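Local coordinates for protein colicin-D (Escherichia coli, PDB 5ZNM) that kills Escherichia coli and closely related bacteria by blocking protein synthesis, here represented by its central domain and its C-terminal tRNase domain, at residues 142-147 and 272-277; 356-361 and 367-372. One frame throughout, in Å; residues are numbered along the deposited sequence.

Interaction 1. Residues 142-147 and 272-277; sequences IEPGAT and TGVEAV
Ile142 and Ala276 meet through two methyl groups, CG2 of the isoleucine standing 4.1 Å from CB of the alanine. A second touch lies further along, where Pro144 CG comes within 4.2 Å of Val274 CG2, the two side chains running obliquely past each other. With CG1 of Val274 anti to the carbonyl carbon (chi1 -61°), its other methyl, CG2, falls between backbone N and carbonyl carbon and faces the proline ring. No hydrogen bond links the segments, and the nearest CA atoms, those of Ile142 and Ala276, are 7.4 Å apart: a loop rests on a strand by its side chains alone. The strand is 274-281, which lies between 126-131 and 262-267 in the five-stranded antiparallel sheet of the central domain. Ile142, Val274 and Ala276 are buried, and Ala132 packs against both Ile142 and Ala276; Pro144 packs with Val274 against Trp265, Ala22 of helix 3-22 and Asn225 of the second subunit. The open side is the type II beta turn from Glu143 to Ala146, which swings the chain off the strand: Glu143 is exposed and its side chain points away, and Gly145, at a positive phi (110°) in the third position, is exposed too.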
# COMPACT_ATOMS: atom_id res chain seq x y z
N ILE A 142 -21.90 3.73 -7.99
CA ILE A 142 -21.57 3.84 -9.41
C ILE A 142 -21.77 2.48 -10.07
O ILE A 142 -21.15 1.49 -9.66
CB ILE A 142 -20.13 4.33 -9.59
CG1 ILE A 142 -19.96 5.71 -8.93
CG2 ILE A 142 -19.75 4.34 -11.08
CD1 ILE A 142 -18.53 6.26 -8.95
N GLU A 143 -22.63 2.42 -11.12
CA GLU A 143 -22.94 1.13 -11.75
C GLU A 143 -22.34 1.02 -13.15
O GLU A 143 -22.37 1.98 -13.93
CB GLU A 143 -24.45 0.90 -11.85
CG GLU A 143 -25.29 1.40 -10.70
CD GLU A 143 -26.77 1.25 -10.98
OE1 GLU A 143 -27.49 2.28 -11.01
OE2 GLU A 143 -27.22 0.10 -11.20
N PRO A 144 -21.82 -0.16 -13.51
CA PRO A 144 -21.29 -0.35 -14.86
C PRO A 144 -22.39 -0.21 -15.90
O PRO A 144 -23.52 -0.66 -15.69
CB PRO A 144 -20.71 -1.77 -14.84
CG PRO A 144 -21.27 -2.42 -13.63
CD PRO A 144 -21.61 -1.33 -12.64
N GLY A 145 -22.04 0.41 -17.03
CA GLY A 145 -22.98 0.75 -18.07
C GLY A 145 -23.23 2.24 -18.18
O GLY A 145 -23.61 2.71 -19.26
N ALA A 146 -23.02 2.98 -17.10
CA ALA A 146 -23.14 4.43 -17.17
C ALA A 146 -22.10 5.00 -18.13
O ALA A 146 -20.97 4.51 -18.22
CB ALA A 146 -22.97 5.04 -15.78
N THR A 147 -22.48 6.06 -18.83
CA THR A 147 -21.57 6.79 -19.69
C THR A 147 -20.99 8.02 -19.01
O THR A 147 -20.05 8.61 -19.54
CB THR A 147 -22.28 7.20 -20.97
OG1 THR A 147 -23.43 7.96 -20.60
CG2 THR A 147 -22.73 5.96 -21.74
N THR A 272 -13.34 -11.29 -10.22
CA THR A 272 -14.62 -11.76 -10.73
C THR A 272 -15.67 -10.67 -10.81
O THR A 272 -16.77 -10.92 -11.32
CB THR A 272 -15.14 -12.91 -9.85
OG1 THR A 272 -15.20 -12.47 -8.49
CG2 THR A 272 -14.21 -14.11 -9.97
N GLY A 273 -15.37 -9.48 -10.30
CA GLY A 273 -16.25 -8.34 -10.39
C GLY A 273 -15.47 -7.12 -10.87
O GLY A 273 -14.38 -7.28 -11.42
N VAL A 274 -16.01 -5.91 -10.70
CA VAL A 274 -15.41 -4.72 -11.28
C VAL A 274 -15.40 -3.58 -10.27
O VAL A 274 -16.18 -3.55 -9.31
CB VAL A 274 -16.13 -4.25 -12.57
CG1 VAL A 274 -16.06 -5.32 -13.65
CG2 VAL A 274 -17.57 -3.88 -12.29
N GLU A 275 -14.50 -2.61 -10.50
CA GLU A 275 -14.43 -1.42 -9.67
C GLU A 275 -14.12 -0.21 -10.53
O GLU A 275 -13.33 -0.30 -11.48
CB GLU A 275 -13.36 -1.54 -8.56
CG GLU A 275 -11.98 -1.88 -9.05
CD GLU A 275 -10.94 -1.84 -7.94
OE1 GLU A 275 -11.23 -2.28 -6.80
OE2 GLU A 275 -9.82 -1.37 -8.21
N ALA A 276 -14.77 0.90 -10.22
CA ALA A 276 -14.59 2.13 -10.97
C ALA A 276 -13.39 2.90 -10.43
O ALA A 276 -13.18 2.99 -9.22
CB ALA A 276 -15.85 3.00 -10.89
N VAL A 277 -12.60 3.46 -11.35
CA VAL A 277 -11.38 4.20 -11.04
C VAL A 277 -11.53 5.61 -11.61
O VAL A 277 -11.83 5.77 -12.79
CB VAL A 277 -10.14 3.51 -11.63
CG1 VAL A 277 -8.86 4.21 -11.22
CG2 VAL A 277 -10.10 2.04 -11.25

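Interaction 2. Residues 356-361 and 367-372; sequences VVIIKS and SGWKIN
Strands 356-359 and 367-370 run antiparallel, their axes 4.7 Å apart at closest approach and their N-to-C directions 165° apart. Val356 and Trp369 form a hydrogen-bonded pair: Val356 N gives a nearly straight bond to Trp369 O (2.8 Å), while the return bond from Trp369 N to Val356 O is more bent. Further on, Ile358 N reaches Ser367 O, also at 2.8 Å. Between them Val357 faces Gly368 in a non-hydrogen-bonded pair whose CA atoms are only 4.1 Å apart. Gly368 has no side chain, and its CA comes 3.1 Å from Val356 O.

On the face carrying Val356, Ile358 and Trp369, the indole lies across toward Val356 and Ile358 of the partner strand. Its CG sits between the backbone N and the carbonyl carbon (chi1 60°), which brings the ring over to them. Val356 CG2 stands over one face of the five-membered ring in a CH-pi contact, 4.0 Å from the centroid and close to the ring normal. Ile358 CD1 approaches the six-membered end of the indole obliquely, 3.6 Å from Trp369 CH2, and Ser367 OG lies in the ring plane at the edge. The other methyl of Val356, CG1, packs 3.6 Å from CG1 of Ile371, two residues beyond Trp369, the two side chains crossing at about a right angle.

The two strands make a beta hairpin at one edge of the four-stranded antiparallel sheet in the C-terminal tRNase domain. Strand 365-370 is outermost within the chain; strand 346-349 flanks 355-359 on its other side, and helix 376-384 packs Tyr381 against both Val356 and Ile371.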
# COMPACT_ATOMS: atom_id res chain seq x y z
N VAL A 356 14.96 36.25 -26.32
CA VAL A 356 15.58 35.29 -25.41
C VAL A 356 14.48 34.61 -24.61
O VAL A 356 13.45 35.22 -24.31
CB VAL A 356 16.59 35.95 -24.45
CG1 VAL A 356 17.80 36.45 -25.22
CG2 VAL A 356 15.91 37.11 -23.72
N VAL A 357 14.72 33.35 -24.25
CA VAL A 357 13.89 32.62 -23.29
C VAL A 357 14.84 32.01 -22.25
O VAL A 357 15.85 31.41 -22.62
CB VAL A 357 13.04 31.53 -23.96
CG1 VAL A 357 12.45 30.56 -22.91
CG2 VAL A 357 11.92 32.17 -24.84
N ILE A 358 14.52 32.20 -20.97
CA ILE A 358 15.33 31.71 -19.86
C ILE A 358 14.73 30.42 -19.31
O ILE A 358 13.56 30.39 -18.92
CB ILE A 358 15.43 32.74 -18.72
CG1 ILE A 358 15.89 34.11 -19.23
CG2 ILE A 358 16.37 32.19 -17.57
CD1 ILE A 358 15.57 35.23 -18.23
N ILE A 359 15.56 29.39 -19.21
CA ILE A 359 15.19 28.10 -18.63
C ILE A 359 16.04 27.89 -17.38
O ILE A 359 17.27 27.94 -17.45
CB ILE A 359 15.40 26.95 -19.63
CG1 ILE A 359 14.68 27.22 -20.94
CG2 ILE A 359 14.91 25.63 -19.03
CD1 ILE A 359 13.17 27.28 -20.81
N LYS A 360 15.39 27.65 -16.24
CA LYS A 360 16.13 27.37 -15.02
C LYS A 360 16.85 26.02 -15.11
O LYS A 360 16.57 25.18 -15.97
CB LYS A 360 15.21 27.35 -13.81
CG LYS A 360 14.64 28.69 -13.39
CD LYS A 360 13.33 28.44 -12.65
CE LYS A 360 13.15 29.35 -11.46
NZ LYS A 360 12.36 28.65 -10.39
N SER A 361 17.78 25.81 -14.18
CA SER A 361 18.55 24.58 -14.19
C SER A 361 17.66 23.35 -14.03
O SER A 361 17.99 22.28 -14.54
CB SER A 361 19.62 24.62 -13.10
OG SER A 361 19.01 24.91 -11.87
N SER A 367 11.29 33.12 -17.91
CA SER A 367 10.81 34.35 -18.53
C SER A 367 11.41 34.43 -19.93
O SER A 367 12.23 33.60 -20.32
CB SER A 367 11.19 35.59 -17.70
OG SER A 367 10.47 36.71 -18.15
N GLY A 368 11.01 35.46 -20.66
CA GLY A 368 11.61 35.77 -21.94
C GLY A 368 11.17 37.13 -22.42
O GLY A 368 10.17 37.68 -21.94
N TRP A 369 11.92 37.66 -23.39
CA TRP A 369 11.67 39.01 -23.89
C TRP A 369 12.57 39.26 -25.10
O TRP A 369 13.40 38.43 -25.46
CB TRP A 369 11.90 40.08 -22.81
CG TRP A 369 13.30 40.15 -22.21
CD1 TRP A 369 14.39 40.81 -22.72
CD2 TRP A 369 13.72 39.59 -20.95
NE1 TRP A 369 15.46 40.68 -21.86
CE2 TRP A 369 15.08 39.93 -20.78
CE3 TRP A 369 13.09 38.83 -19.97
CZ2 TRP A 369 15.82 39.54 -19.65
CZ3 TRP A 369 13.82 38.43 -18.84
CH2 TRP A 369 15.17 38.78 -18.71
N LYS A 370 12.35 40.42 -25.74
CA LYS A 370 13.13 40.80 -26.91
C LYS A 370 14.33 41.65 -26.51
O LYS A 370 14.18 42.66 -25.81
CB LYS A 370 12.26 41.58 -27.92
CG LYS A 370 12.96 41.81 -29.27
CD LYS A 370 12.04 42.42 -30.33
CE LYS A 370 10.77 41.57 -30.56
NZ LYS A 370 11.03 40.13 -30.98
N ILE A 371 15.51 41.25 -26.98
CA ILE A 371 16.73 42.02 -26.74
C ILE A 371 16.70 43.30 -27.56
O ILE A 371 16.37 43.29 -28.76
CB ILE A 371 17.97 41.18 -27.12
CG1 ILE A 371 18.08 39.92 -26.27
CG2 ILE A 371 19.24 42.04 -27.03
CD1 ILE A 371 18.17 40.21 -24.79
N ASN A 372 17.06 44.42 -26.92
CA ASN A 372 17.29 45.69 -27.61
C ASN A 372 18.80 45.84 -27.85
O ASN A 372 19.54 46.16 -26.90
CB ASN A 372 16.75 46.87 -26.79
CG ASN A 372 16.99 48.23 -27.46
OD1 ASN A 372 17.62 48.32 -28.51
ND2 ASN A 372 16.47 49.28 -26.87

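Overall arrangement
Interaction 1 comes first along the chain and is complete before interaction 2 opens. Their centres are 49 Å apart, on opposite sides of the centre of the chain, and their nearest atoms remain about 32 Å from each other, so neither touches the other. They share no sheet: residues 274-277 lie in the five-stranded sheet of the central domain, with 142-147 a loop against it, whereas strands 356-359 and 367-370 lie in the four-stranded sheet of the C-terminal tRNase domain. One joins pieces 125 residues apart in sequence; the other closes a local hairpin. Each lies within its own domain, and neither bridges the two, consistent with a toxin built of domains in series.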